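Purine nucleoside phosphorylase (PDB 1XFJ) probably catalyses the phosphorolysis of purine nucleosides such as inosine and S-methyl-5'-thioadenosine, and the deamination of adenosine to inosine. Local coordinates at residues 81-86 and 146-151; 180-185 and 202-207; 22-27 and 163-168. One frame throughout, in Å; residues are numbered along the deposited sequence.

Contact 1 of 3, residues 81-86 and 146-151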
ATOM      1  N   ALA A  81       8.479  -6.384  -8.350  1.00  6.27           N
ATOM      2  CA  ALA A  81       8.546  -6.840  -6.968  1.00  6.20           C
ATOM      3  C   ALA A  81       9.999  -7.148  -6.643  1.00  6.62           C
ATOM      4  O   ALA A  81      10.608  -8.031  -7.254  1.00  6.94           O
ATOM      5  CB  ALA A  81       7.686  -8.088  -6.779  1.00  4.28           C
ATOM      6  N   ILE A  82      10.542  -6.418  -5.673  1.00  6.23           N
ATOM      7  CA  ILE A  82      11.931  -6.573  -5.259  1.00  8.63           C
ATOM      8  C   ILE A  82      12.063  -7.386  -3.975  1.00  7.74           C
ATOM      9  O   ILE A  82      11.253  -7.254  -3.057  1.00  9.71           O
ATOM     10  CB  ILE A  82      12.583  -5.189  -5.016  1.00 10.64           C
ATOM     11  CG1 ILE A  82      12.436  -4.312  -6.262  1.00 14.10           C
ATOM     12  CG2 ILE A  82      14.052  -5.359  -4.657  1.00 14.09           C
ATOM     13  CD1 ILE A  82      13.103  -4.871  -7.493  1.00 14.56           C
ATOM     14  N   VAL A  83      13.088  -8.228  -3.916  1.00  6.87           N
ATOM     15  CA  VAL A  83      13.335  -9.034  -2.732  1.00  7.21           C
ATOM     16  C   VAL A  83      14.323  -8.302  -1.831  1.00  7.88           C
ATOM     17  O   VAL A  83      15.338  -7.785  -2.300  1.00  6.88           O
ATOM     18  CB  VAL A  83      13.925 -10.415  -3.098  1.00  7.91           C
ATOM     19  CG1 VAL A  83      14.412 -11.126  -1.845  1.00  9.30           C
ATOM     20  CG2 VAL A  83      12.867 -11.260  -3.794  1.00  8.69           C
ATOM     21  N   ALA A  84      14.011  -8.254  -0.541  1.00  8.49           N
ATOM     22  CA  ALA A  84      14.867  -7.603   0.440  1.00 11.19           C
ATOM     23  C   ALA A  84      15.308  -8.625   1.483  1.00 13.27           C
ATOM     24  O   ALA A  84      14.487  -9.130   2.243  1.00 13.03           O
ATOM     25  CB  ALA A  84      14.115  -6.459   1.119  1.00 10.80           C
ATOM     26  N   ASP A  85      16.599  -8.939   1.509  1.00 16.52           N
ATOM     27  CA  ASP A  85      17.122  -9.894   2.482  1.00 19.38           C
ATOM     28  C   ASP A  85      18.012  -9.168   3.480  1.00 20.86           C
ATOM     29  O   ASP A  85      18.726  -9.789   4.266  1.00 20.99           O
ATOM     30  CB  ASP A  85      17.922 -10.999   1.786  1.00 21.87           C
ATOM     31  CG  ASP A  85      19.023 -10.453   0.904  1.00 25.00           C
ATOM     32  OD1 ASP A  85      19.714  -9.505   1.332  1.00 26.52           O
ATOM     33  OD2 ASP A  85      19.206 -10.980  -0.214  1.00 28.94           O
ATOM     34  N   GLY A  86      17.959  -7.843   3.437  1.00 21.97           N
ATOM     35  CA  GLY A  86      18.755  -7.033   4.337  1.00 25.18           C
ATOM     36  C   GLY A  86      18.429  -5.568   4.149  1.00 27.64           C
ATOM     37  O   GLY A  86      17.606  -5.211   3.308  1.00 26.41           O
ATOM     38  N   VAL A 146       2.889 -11.892  -5.587  1.00  3.40           N
ATOM     39  CA  VAL A 146       2.614 -13.279  -5.228  1.00  3.01           C
ATOM     40  C   VAL A 146       3.648 -14.184  -5.896  1.00  3.33           C
ATOM     41  O   VAL A 146       4.201 -15.079  -5.259  1.00  3.22           O
ATOM     42  CB  VAL A 146       1.186 -13.701  -5.663  1.00  3.06           C
ATOM     43  CG1 VAL A 146       1.017 -15.204  -5.525  1.00  3.09           C
ATOM     44  CG2 VAL A 146       0.148 -12.987  -4.795  1.00  3.11           C
ATOM     45  N   ASP A 147       3.918 -13.948  -7.179  1.00  3.08           N
ATOM     46  CA  ASP A 147       4.902 -14.759  -7.894  1.00  3.67           C
ATOM     47  C   ASP A 147       6.286 -14.654  -7.252  1.00  4.65           C
ATOM     48  O   ASP A 147       7.009 -15.645  -7.154  1.00  4.21           O
ATOM     49  CB  ASP A 147       4.997 -14.335  -9.363  1.00  4.50           C
ATOM     50  CG  ASP A 147       3.774 -14.733 -10.179  1.00  5.09           C
ATOM     51  OD1 ASP A 147       2.900 -15.472  -9.664  1.00  3.14           O
ATOM     52  OD2 ASP A 147       3.698 -14.305 -11.352  1.00  4.12           O
ATOM     53  N   ARG A 148       6.658 -13.453  -6.816  1.00  4.30           N
ATOM     54  CA  ARG A 148       7.963 -13.254  -6.192  1.00  4.56           C
ATOM     55  C   ARG A 148       8.016 -14.011  -4.864  1.00  3.70           C
ATOM     56  O   ARG A 148       9.043 -14.591  -4.508  1.00  3.17           O
ATOM     57  CB  ARG A 148       8.225 -11.761  -5.961  1.00  5.20           C
ATOM     58  CG  ARG A 148       9.704 -11.387  -5.939  1.00  8.27           C
ATOM     59  CD  ARG A 148      10.270 -11.312  -7.356  1.00 10.28           C
ATOM     60  NE  ARG A 148      11.664 -10.875  -7.389  1.00 13.54           N
ATOM     61  CZ  ARG A 148      12.709 -11.688  -7.260  1.00 14.57           C
ATOM     62  NH1 ARG A 148      12.526 -12.990  -7.090  1.00 16.51           N
ATOM     63  NH2 ARG A 148      13.939 -11.198  -7.298  1.00 16.01           N
HETATM   64  N   MSE A 149       6.905 -14.008  -4.132  1.00  3.92           N
HETATM   65  CA  MSE A 149       6.845 -14.719  -2.859  1.00  3.75           C
HETATM   66  C   MSE A 149       7.011 -16.210  -3.121  1.00  4.72           C
HETATM   67  O   MSE A 149       7.684 -16.917  -2.369  1.00  3.31           O
HETATM   68  CB  MSE A 149       5.505 -14.460  -2.163  1.00  3.79           C
HETATM   69  CG  MSE A 149       5.339 -13.045  -1.645  1.00  4.61           C
HETATM   70 SE   MSE A 149       3.548 -12.704  -1.034  1.00 13.22          SE
HETATM   71  CE  MSE A 149       3.602 -13.692   0.630  1.00  5.72           C
ATOM     72  N   VAL A 150       6.392 -16.686  -4.197  1.00  3.79           N
ATOM     73  CA  VAL A 150       6.489 -18.096  -4.551  1.00  5.37           C
ATOM     74  C   VAL A 150       7.934 -18.479  -4.881  1.00  5.32           C
ATOM     75  O   VAL A 150       8.381 -19.579  -4.546  1.00  4.88           O
ATOM     76  CB  VAL A 150       5.552 -18.432  -5.733  1.00  3.84           C
ATOM     77  CG1 VAL A 150       5.811 -19.851  -6.224  1.00  4.63           C
ATOM     78  CG2 VAL A 150       4.103 -18.294  -5.287  1.00  5.42           C
ATOM     79  N   GLU A 151       8.672 -17.577  -5.525  1.00  5.11           N
ATOM     80  CA  GLU A 151      10.073 -17.864  -5.844  1.00  5.78           C
ATOM     81  C   GLU A 151      10.857 -18.123  -4.564  1.00  6.27           C
ATOM     82  O   GLU A 151      11.829 -18.879  -4.561  1.00  5.96           O
ATOM     83  CB  GLU A 151      10.736 -16.696  -6.577  1.00  6.95           C
ATOM     84  CG  GLU A 151      10.303 -16.494  -8.011  1.00  6.54           C
ATOM     85  CD  GLU A 151      11.232 -15.545  -8.744  1.00  7.98           C
ATOM     86  OE1 GLU A 151      12.373 -15.947  -9.045  1.00  9.90           O
ATOM     87  OE2 GLU A 151      10.834 -14.393  -9.003  1.00  8.37           O
TER
HETATM   88  O   HOH W   1      14.848  -8.429  -6.070  1.00 11.36           O
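A81 on strand 81-83 and R148 on helix 141-151 mark the closest backbone approach, their CA atoms 6.5 Å apart. The small side chain of A81 points at the helix, and its CB meets CB of R148 at 3.8 Å, so the first carbons of the arginine rest directly on the strand. Further out, the R148 chain bends at its second torsion (chi2 78°), which brings the guanidinium up against the A81 carbonyl. There NE donates to A81 O at 3.0 Å; the bond is weak, with an N-H...O angle of only 134°, although the oxygen lies at the edge of the group and in its plane. V83 takes one face of the same group. Its CG2, anti to the carbonyl carbon, sits over the centre with CZ of R148 3.5 Å away, the valine and arginine side chains crossing at about a right angle.

The other two nitrogens are used as well. NH1 forms a salt bridge with OE2 of E151, one helical turn on, at 2.9 Å, while NH2 donates to a water that also accepts from the backbone N of V83 (2.8 Å). With all three nitrogens bonded, NE only weakly, and a methyl over one face, rotation of the plane is probably restricted.

Strand 81-83 borders its sheet: I82 pairs with A97 and V99, and the A81 carbonyl and V83 amide serve the arginine and the water. M149 and V146 reach L119 in the sheet. This is a helix laid on the face of a mixed beta-sheet, R148 reaching along edge strand 81-83.

Contact 2 of 3, residues 180-185 and 202-207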
ATOM      1  N   HIS A 180     -12.999   2.926 -19.960  1.00  4.71           N
ATOM      2  CA  HIS A 180     -12.756   2.140 -21.157  1.00  4.84           C
ATOM      3  C   HIS A 180     -11.431   1.390 -21.117  1.00  5.84           C
ATOM      4  O   HIS A 180     -11.336   0.273 -21.622  1.00  5.18           O
ATOM      5  CB  HIS A 180     -12.851   3.049 -22.381  1.00  5.04           C
ATOM      6  CG  HIS A 180     -14.212   3.645 -22.570  1.00  4.95           C
ATOM      7  ND1 HIS A 180     -14.429   4.803 -23.286  1.00  5.74           N
ATOM      8  CD2 HIS A 180     -15.428   3.249 -22.121  1.00  5.69           C
ATOM      9  CE1 HIS A 180     -15.717   5.097 -23.266  1.00  5.03           C
ATOM     10  NE2 HIS A 180     -16.346   4.170 -22.567  1.00  5.22           N
ATOM     11  N   ARG A 181     -10.412   1.987 -20.504  1.00  4.74           N
ATOM     12  CA  ARG A 181      -9.114   1.325 -20.410  1.00  5.32           C
ATOM     13  C   ARG A 181      -9.271   0.022 -19.632  1.00  4.30           C
ATOM     14  O   ARG A 181      -8.774  -1.024 -20.047  1.00  3.83           O
ATOM     15  CB  ARG A 181      -8.096   2.224 -19.701  1.00  9.27           C
ATOM     16  CG  ARG A 181      -6.707   1.607 -19.605  1.00 13.55           C
ATOM     17  CD  ARG A 181      -5.734   2.493 -18.839  1.00 17.11           C
ATOM     18  NE  ARG A 181      -5.537   3.789 -19.484  1.00 19.56           N
ATOM     19  CZ  ARG A 181      -5.946   4.948 -18.977  1.00 21.74           C
ATOM     20  NH1 ARG A 181      -6.578   4.982 -17.810  1.00 21.33           N
ATOM     21  NH2 ARG A 181      -5.720   6.076 -19.637  1.00 23.18           N
ATOM     22  N   PHE A 182      -9.963   0.087 -18.498  1.00  4.29           N
ATOM     23  CA  PHE A 182     -10.178  -1.102 -17.679  1.00  4.64           C
ATOM     24  C   PHE A 182     -11.076  -2.127 -18.360  1.00  3.63           C
ATOM     25  O   PHE A 182     -10.792  -3.324 -18.332  1.00  4.59           O
ATOM     26  CB  PHE A 182     -10.781  -0.729 -16.322  1.00  6.19           C
ATOM     27  CG  PHE A 182      -9.755  -0.385 -15.283  1.00  5.75           C
ATOM     28  CD1 PHE A 182      -9.076   0.827 -15.329  1.00  6.19           C
ATOM     29  CD2 PHE A 182      -9.427  -1.302 -14.290  1.00  4.74           C
ATOM     30  CE1 PHE A 182      -8.076   1.125 -14.405  1.00  5.65           C
ATOM     31  CE2 PHE A 182      -8.427  -1.016 -13.358  1.00  5.76           C
ATOM     32  CZ  PHE A 182      -7.749   0.200 -13.418  1.00  6.09           C
ATOM     33  N   GLU A 183     -12.164  -1.664 -18.965  1.00  4.21           N
ATOM     34  CA  GLU A 183     -13.082  -2.580 -19.630  1.00  4.49           C
ATOM     35  C   GLU A 183     -12.413  -3.313 -20.783  1.00  6.03           C
ATOM     36  O   GLU A 183     -12.690  -4.489 -21.029  1.00  4.07           O
ATOM     37  CB  GLU A 183     -14.312  -1.831 -20.146  1.00  3.94           C
ATOM     38  CG  GLU A 183     -15.173  -1.232 -19.045  1.00  5.44           C
ATOM     39  CD  GLU A 183     -16.508  -0.729 -19.557  1.00  4.75           C
ATOM     40  OE1 GLU A 183     -16.529  -0.080 -20.624  1.00  3.99           O
ATOM     41  OE2 GLU A 183     -17.534  -0.972 -18.889  1.00  5.03           O
ATOM     42  N   ALA A 184     -11.525  -2.617 -21.482  1.00  6.06           N
ATOM     43  CA  ALA A 184     -10.822  -3.197 -22.617  1.00  6.94           C
ATOM     44  C   ALA A 184      -9.640  -4.074 -22.215  1.00  8.35           C
ATOM     45  O   ALA A 184      -9.480  -5.183 -22.726  1.00  8.94           O
ATOM     46  CB  ALA A 184     -10.348  -2.083 -23.552  1.00  7.87           C
ATOM     47  N   ASP A 185      -8.815  -3.580 -21.296  1.00  9.91           N
ATOM     48  CA  ASP A 185      -7.628  -4.316 -20.864  1.00 10.43           C
ATOM     49  C   ASP A 185      -7.852  -5.414 -19.834  1.00 11.67           C
ATOM     50  O   ASP A 185      -7.084  -6.375 -19.779  1.00 12.57           O
ATOM     51  CB  ASP A 185      -6.574  -3.343 -20.330  1.00 12.03           C
ATOM     52  CG  ASP A 185      -6.091  -2.375 -21.387  1.00 14.94           C
ATOM     53  OD1 ASP A 185      -6.471  -2.540 -22.564  1.00 15.39           O
ATOM     54  OD2 ASP A 185      -5.328  -1.449 -21.042  1.00 16.67           O
ATOM     55  N   ARG A 202     -17.589   8.242 -13.601  1.00  6.99           N
ATOM     56  CA  ARG A 202     -17.886   6.973 -12.953  1.00  6.51           C
ATOM     57  C   ARG A 202     -17.114   6.971 -11.644  1.00  6.37           C
ATOM     58  O   ARG A 202     -16.160   7.728 -11.488  1.00  5.79           O
ATOM     59  CB  ARG A 202     -17.384   5.796 -13.795  1.00  7.32           C
ATOM     60  CG  ARG A 202     -18.021   5.642 -15.160  1.00  6.15           C
ATOM     61  CD  ARG A 202     -19.419   5.058 -15.066  1.00  7.70           C
ATOM     62  NE  ARG A 202     -19.927   4.713 -16.390  1.00  6.63           N
ATOM     63  CZ  ARG A 202     -20.255   5.603 -17.322  1.00  7.51           C
ATOM     64  NH1 ARG A 202     -20.139   6.900 -17.076  1.00  7.02           N
ATOM     65  NH2 ARG A 202     -20.683   5.194 -18.511  1.00  7.54           N
ATOM     66  N   PHE A 203     -17.540   6.135 -10.703  1.00  7.13           N
ATOM     67  CA  PHE A 203     -16.824   5.986  -9.441  1.00  6.58           C
ATOM     68  C   PHE A 203     -16.183   4.609  -9.553  1.00  6.61           C
ATOM     69  O   PHE A 203     -16.856   3.628  -9.877  1.00  7.82           O
ATOM     70  CB  PHE A 203     -17.776   6.027  -8.242  1.00  8.14           C
ATOM     71  CG  PHE A 203     -18.099   7.418  -7.768  1.00 10.00           C
ATOM     72  CD1 PHE A 203     -17.111   8.224  -7.208  1.00 10.16           C
ATOM     73  CD2 PHE A 203     -19.390   7.922  -7.884  1.00 12.26           C
ATOM     74  CE1 PHE A 203     -17.407   9.516  -6.770  1.00 11.54           C
ATOM     75  CE2 PHE A 203     -19.697   9.211  -7.450  1.00 12.58           C
ATOM     76  CZ  PHE A 203     -18.703  10.010  -6.893  1.00 11.43           C
ATOM     77  N   PHE A 204     -14.881   4.539  -9.309  1.00  6.01           N
ATOM     78  CA  PHE A 204     -14.157   3.280  -9.398  1.00  5.37           C
ATOM     79  C   PHE A 204     -13.925   2.706  -8.009  1.00  6.77           C
ATOM     80  O   PHE A 204     -13.528   3.421  -7.089  1.00  6.36           O
ATOM     81  CB  PHE A 204     -12.816   3.500 -10.100  1.00  6.31           C
ATOM     82  CG  PHE A 204     -11.977   2.259 -10.227  1.00  5.94           C
ATOM     83  CD1 PHE A 204     -12.481   1.116 -10.841  1.00  6.66           C
ATOM     84  CD2 PHE A 204     -10.660   2.248  -9.770  1.00  7.35           C
ATOM     85  CE1 PHE A 204     -11.687  -0.014 -11.000  1.00  6.61           C
ATOM     86  CE2 PHE A 204      -9.858   1.120  -9.928  1.00  6.39           C
ATOM     87  CZ  PHE A 204     -10.371  -0.012 -10.544  1.00  6.74           C
ATOM     88  N   ASP A 205     -14.187   1.410  -7.870  1.00  5.82           N
ATOM     89  CA  ASP A 205     -14.006   0.715  -6.601  1.00  4.74           C
ATOM     90  C   ASP A 205     -12.634   0.044  -6.620  1.00  3.98           C
ATOM     91  O   ASP A 205     -12.511  -1.135  -6.948  1.00  3.10           O
ATOM     92  CB  ASP A 205     -15.105  -0.340  -6.425  1.00  3.69           C
ATOM     93  CG  ASP A 205     -15.200  -0.855  -5.002  1.00  7.72           C
ATOM     94  OD1 ASP A 205     -14.187  -0.775  -4.274  1.00  4.05           O
ATOM     95  OD2 ASP A 205     -16.284  -1.350  -4.612  1.00  6.16           O
ATOM     96  N   LEU A 206     -11.602   0.805  -6.268  1.00  3.06           N
ATOM     97  CA  LEU A 206     -10.238   0.292  -6.257  1.00  3.91           C
ATOM     98  C   LEU A 206     -10.032  -0.898  -5.319  1.00  4.23           C
ATOM     99  O   LEU A 206      -9.523  -1.938  -5.737  1.00  3.27           O
ATOM    100  CB  LEU A 206      -9.261   1.415  -5.889  1.00  4.28           C
ATOM    101  CG  LEU A 206      -7.775   1.048  -5.877  1.00  4.51           C
ATOM    102  CD1 LEU A 206      -7.324   0.628  -7.265  1.00  5.97           C
ATOM    103  CD2 LEU A 206      -6.972   2.247  -5.401  1.00  4.16           C
ATOM    104  N   PRO A 207     -10.416  -0.765  -4.039  1.00  4.01           N
ATOM    105  CA  PRO A 207     -10.211  -1.911  -3.148  1.00  3.45           C
ATOM    106  C   PRO A 207     -10.875  -3.193  -3.650  1.00  3.54           C
ATOM    107  O   PRO A 207     -10.305  -4.275  -3.542  1.00  3.62           O
ATOM    108  CB  PRO A 207     -10.772  -1.421  -1.810  1.00  4.73           C
ATOM    109  CG  PRO A 207     -11.784  -0.388  -2.211  1.00  3.72           C
ATOM    110  CD  PRO A 207     -11.085   0.338  -3.331  1.00  4.70           C
TER
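F182 from helix 176-185 and F204 from strand 201-204 meet ring to ring, and that aromatic pair is the whole of the direct contact. The backbones stay well apart, with 10.2 Å between the CA atoms of the two phenylalanines, and the long side chains bridge the gap. F204 extends with CG anti to its N (chi1 179°) and delivers its outer end, CZ, to within 3.6 Å of CE2 of F182. The edge of F204 is presented to the face of F182, the ring centroids 4.8 Å apart and the planes at 52°, an edge-to-face pair, strongly inclined. More rings complete the cluster: F178 stacks on F182 and meets F204 edge-to-face, while F209 and F193 add further aromatic contacts to F182 and F204 respectively.

Hydrogen bonds surround the pair without joining its two rings. F204 bonds through its main chain to Y172, just ahead of strand 173-175, and F182 O accepts a hydrogen bond from OG of S189. D205, directly after F204, is the N-cap of helix 206-216 and bonds through OD1 to the backbone N of A208.

Charged groups remain at a distance: NE of R202 is 6.7 Å from OE2 of E183, too far for a salt bridge.

Attraction here therefore comes from dispersion and the modest electrostatics of a hydrogen-bearing ring edge against a pi face, in a buried setting; no polar bond joins the two segments, so the contact is apolar and aromatic in character.

Contact 3 of 3, residues 22-27 and 163-168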
ATOM      1  N   HIS A  22       2.480  -6.272  11.549  1.00  4.46           N
ATOM      2  CA  HIS A  22       2.014  -5.502  10.400  1.00  4.16           C
ATOM      3  C   HIS A  22       1.303  -4.251  10.874  1.00  5.53           C
ATOM      4  O   HIS A  22       0.896  -4.157  12.030  1.00  5.45           O
ATOM      5  CB  HIS A  22       1.003  -6.315   9.601  1.00  3.73           C
ATOM      6  CG  HIS A  22      -0.359  -6.331  10.218  1.00  5.23           C
ATOM      7  ND1 HIS A  22      -1.421  -5.622   9.697  1.00  5.30           N
ATOM      8  CD2 HIS A  22      -0.820  -6.924  11.345  1.00  3.07           C
ATOM      9  CE1 HIS A  22      -2.476  -5.778  10.478  1.00  6.24           C
ATOM     10  NE2 HIS A  22      -2.138  -6.562  11.485  1.00  9.06           N
ATOM     11  N   ALA A  23       1.121  -3.307   9.957  1.00  4.62           N
ATOM     12  CA  ALA A  23       0.426  -2.078  10.288  1.00  3.76           C
ATOM     13  C   ALA A  23       0.220  -1.181   9.086  1.00  3.05           C
ATOM     14  O   ALA A  23       1.089  -1.064   8.224  1.00  3.02           O
ATOM     15  CB  ALA A  23       1.186  -1.313  11.362  1.00  6.22           C
ATOM     16  N   PHE A  24      -0.961  -0.577   9.034  1.00  3.54           N
ATOM     17  CA  PHE A  24      -1.303   0.388   8.000  1.00  3.45           C
ATOM     18  C   PHE A  24      -1.285   1.667   8.834  1.00  3.13           C
ATOM     19  O   PHE A  24      -2.178   1.899   9.646  1.00  3.50           O
ATOM     20  CB  PHE A  24      -2.708   0.123   7.452  1.00  3.06           C
ATOM     21  CG  PHE A  24      -2.829  -1.167   6.689  1.00  3.04           C
ATOM     22  CD1 PHE A  24      -2.296  -1.287   5.407  1.00  3.07           C
ATOM     23  CD2 PHE A  24      -3.459  -2.270   7.258  1.00  3.06           C
ATOM     24  CE1 PHE A  24      -2.392  -2.492   4.701  1.00  3.39           C
ATOM     25  CE2 PHE A  24      -3.560  -3.476   6.564  1.00  4.96           C
ATOM     26  CZ  PHE A  24      -3.025  -3.587   5.281  1.00  4.10           C
ATOM     27  N   PHE A  25      -0.252   2.480   8.657  1.00  3.13           N
ATOM     28  CA  PHE A  25      -0.135   3.697   9.441  1.00  3.64           C
ATOM     29  C   PHE A  25      -1.055   4.820   8.997  1.00  3.13           C
ATOM     30  O   PHE A  25      -1.581   4.814   7.879  1.00  3.10           O
ATOM     31  CB  PHE A  25       1.325   4.160   9.447  1.00  3.02           C
ATOM     32  CG  PHE A  25       2.232   3.232  10.199  1.00  3.04           C
ATOM     33  CD1 PHE A  25       2.315   3.305  11.586  1.00  3.52           C
ATOM     34  CD2 PHE A  25       2.930   2.226   9.534  1.00  4.87           C
ATOM     35  CE1 PHE A  25       3.076   2.384  12.307  1.00  3.89           C
ATOM     36  CE2 PHE A  25       3.694   1.297  10.241  1.00  3.59           C
ATOM     37  CZ  PHE A  25       3.767   1.376  11.634  1.00  4.15           C
ATOM     38  N   THR A  26      -1.261   5.773   9.902  1.00  3.41           N
ATOM     39  CA  THR A  26      -2.102   6.927   9.629  1.00  3.58           C
ATOM     40  C   THR A  26      -1.197   8.146   9.488  1.00  4.19           C
ATOM     41  O   THR A  26       0.032   8.021   9.443  1.00  4.22           O
ATOM     42  CB  THR A  26      -3.118   7.182  10.771  1.00  3.84           C
ATOM     43  OG1 THR A  26      -2.433   7.685  11.926  1.00  3.85           O
ATOM     44  CG2 THR A  26      -3.843   5.891  11.141  1.00  4.92           C
ATOM     45  N   ARG A  27      -1.804   9.325   9.418  1.00  3.15           N
ATOM     46  CA  ARG A  27      -1.048  10.561   9.282  1.00  3.05           C
ATOM     47  C   ARG A  27      -0.598  11.066  10.652  1.00  3.11           C
ATOM     48  O   ARG A  27       0.207  11.988  10.746  1.00  3.87           O
ATOM     49  CB  ARG A  27      -1.913  11.632   8.610  1.00  3.18           C
ATOM     50  CG  ARG A  27      -3.078  12.102   9.467  1.00  5.13           C
ATOM     51  CD  ARG A  27      -3.886  13.165   8.749  1.00  4.19           C
ATOM     52  NE  ARG A  27      -3.060  14.307   8.367  1.00  5.04           N
ATOM     53  CZ  ARG A  27      -3.455  15.262   7.534  1.00  5.35           C
ATOM     54  NH1 ARG A  27      -4.667  15.211   6.997  1.00  5.68           N
ATOM     55  NH2 ARG A  27      -2.638  16.263   7.227  1.00  4.92           N
ATOM     56  N   VAL A 163      -5.877  -5.533   1.969  1.00  3.27           N
ATOM     57  CA  VAL A 163      -5.800  -4.221   1.339  1.00  3.08           C
ATOM     58  C   VAL A 163      -5.998  -3.187   2.443  1.00  3.88           C
ATOM     59  O   VAL A 163      -6.931  -3.292   3.232  1.00  3.37           O
ATOM     60  CB  VAL A 163      -6.902  -4.062   0.270  1.00  3.13           C
ATOM     61  CG1 VAL A 163      -6.740  -2.734  -0.457  1.00  3.65           C
ATOM     62  CG2 VAL A 163      -6.826  -5.222  -0.717  1.00  3.04           C
ATOM     63  N   GLY A 164      -5.122  -2.187   2.498  1.00  3.96           N
ATOM     64  CA  GLY A 164      -5.235  -1.183   3.540  1.00  3.17           C
ATOM     65  C   GLY A 164      -6.035   0.047   3.168  1.00  3.59           C
ATOM     66  O   GLY A 164      -6.800   0.032   2.198  1.00  3.12           O
ATOM     67  N   PRO A 165      -5.887   1.135   3.938  1.00  3.50           N
ATOM     68  CA  PRO A 165      -6.613   2.374   3.660  1.00  3.13           C
ATOM     69  C   PRO A 165      -6.264   2.848   2.255  1.00  3.65           C
ATOM     70  O   PRO A 165      -5.111   2.775   1.839  1.00  5.21           O
ATOM     71  CB  PRO A 165      -6.093   3.333   4.731  1.00  3.99           C
ATOM     72  CG  PRO A 165      -5.693   2.416   5.858  1.00  3.08           C
ATOM     73  CD  PRO A 165      -5.017   1.287   5.117  1.00  3.02           C
ATOM     74  N   CYS A 166      -7.264   3.317   1.520  1.00  3.60           N
ATOM     75  CA  CYS A 166      -7.055   3.806   0.165  1.00  4.12           C
ATOM     76  C   CYS A 166      -8.269   4.638  -0.210  1.00  4.24           C
ATOM     77  O   CYS A 166      -9.188   4.781   0.592  1.00  3.08           O
ATOM     78  CB  CYS A 166      -6.883   2.633  -0.811  1.00  4.80           C
ATOM     79  SG  CYS A 166      -8.329   1.555  -0.995  1.00  4.96           S
ATOM     80  N   ILE A 167      -8.276   5.200  -1.413  1.00  3.52           N
ATOM     81  CA  ILE A 167      -9.415   6.001  -1.820  1.00  4.28           C
ATOM     82  C   ILE A 167     -10.589   5.048  -2.057  1.00  5.54           C
ATOM     83  O   ILE A 167     -10.485   4.076  -2.808  1.00  6.25           O
ATOM     84  CB  ILE A 167      -9.081   6.844  -3.075  1.00  5.06           C
ATOM     85  CG1 ILE A 167     -10.216   7.832  -3.349  1.00  4.44           C
ATOM     86  CG2 ILE A 167      -8.788   5.936  -4.261  1.00  4.34           C
ATOM     87  CD1 ILE A 167      -9.840   8.928  -4.344  1.00  6.51           C
ATOM     88  N   GLY A 168     -11.701   5.327  -1.386  1.00  4.81           N
ATOM     89  CA  GLY A 168     -12.870   4.471  -1.483  1.00  5.52           C
ATOM     90  C   GLY A 168     -13.775   4.643  -2.687  1.00  5.60           C
ATOM     91  O   GLY A 168     -13.694   5.643  -3.397  1.00  4.38           O
TER
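The carbonyl O of G164, the residue that lies against the ring of F24, accepts a hydrogen bond from NE1 of W224, a neighbour in the same sheet as strand 160-163; this probably helps to fix the glycine's carbonyl. The backbone approach is close, 6.1 Å between the CA atoms of F24 and G164. CA of G164 stands over one face of the phenylalanine ring in a CH-pi contact, 3.6 Å from the centroid and 22° off the normal, displaced toward the rim; the nearest ring atom, CE1, is 3.3 Å from it. With no side chain in between, the main-chain CA itself lies against the ring.

P165 continues the surface. Its CD lies 3.5 Å from CB of F24, set obliquely to the ring. The phenylalanine reaches both residues with CG anti to its own carbonyl carbon (chi1 -67°).

F24 also touches L118 of strand 115-121, whereas V163 turns its side chain the other way, onto V210, L211 and L214 of helix 206-216. The six-stranded sheet thus lies between that helix and the five-stranded sheet, on whose other side F25 meets W62 of helix 49-62 edge-to-face: the layering of an alpha-beta-beta-alpha sandwich.

In the fold
Contact 3 spans the core, joining the five-stranded sheet to the loop that leaves strand 160-163 of the six-stranded sheet. Contact 1 lies within the chain loop closed by contact 3, at the border strand of that six-stranded sheet, with centres 22 Å apart and nearest atoms about 11 Å apart. Contact 2 follows both along the chain, its centre about 21 Å from that of contact 3 and 28 Å from that of contact 1. Contacts 2 and 3 touch: P207 CD packs against C166 SG at 3.8 Å, where helix 206-216 starts. The phenylalanine cluster beside the small antiparallel sheet thus adjoins the sandwich core, while contact 1 sets helix 141-151 against edge strand 81-83.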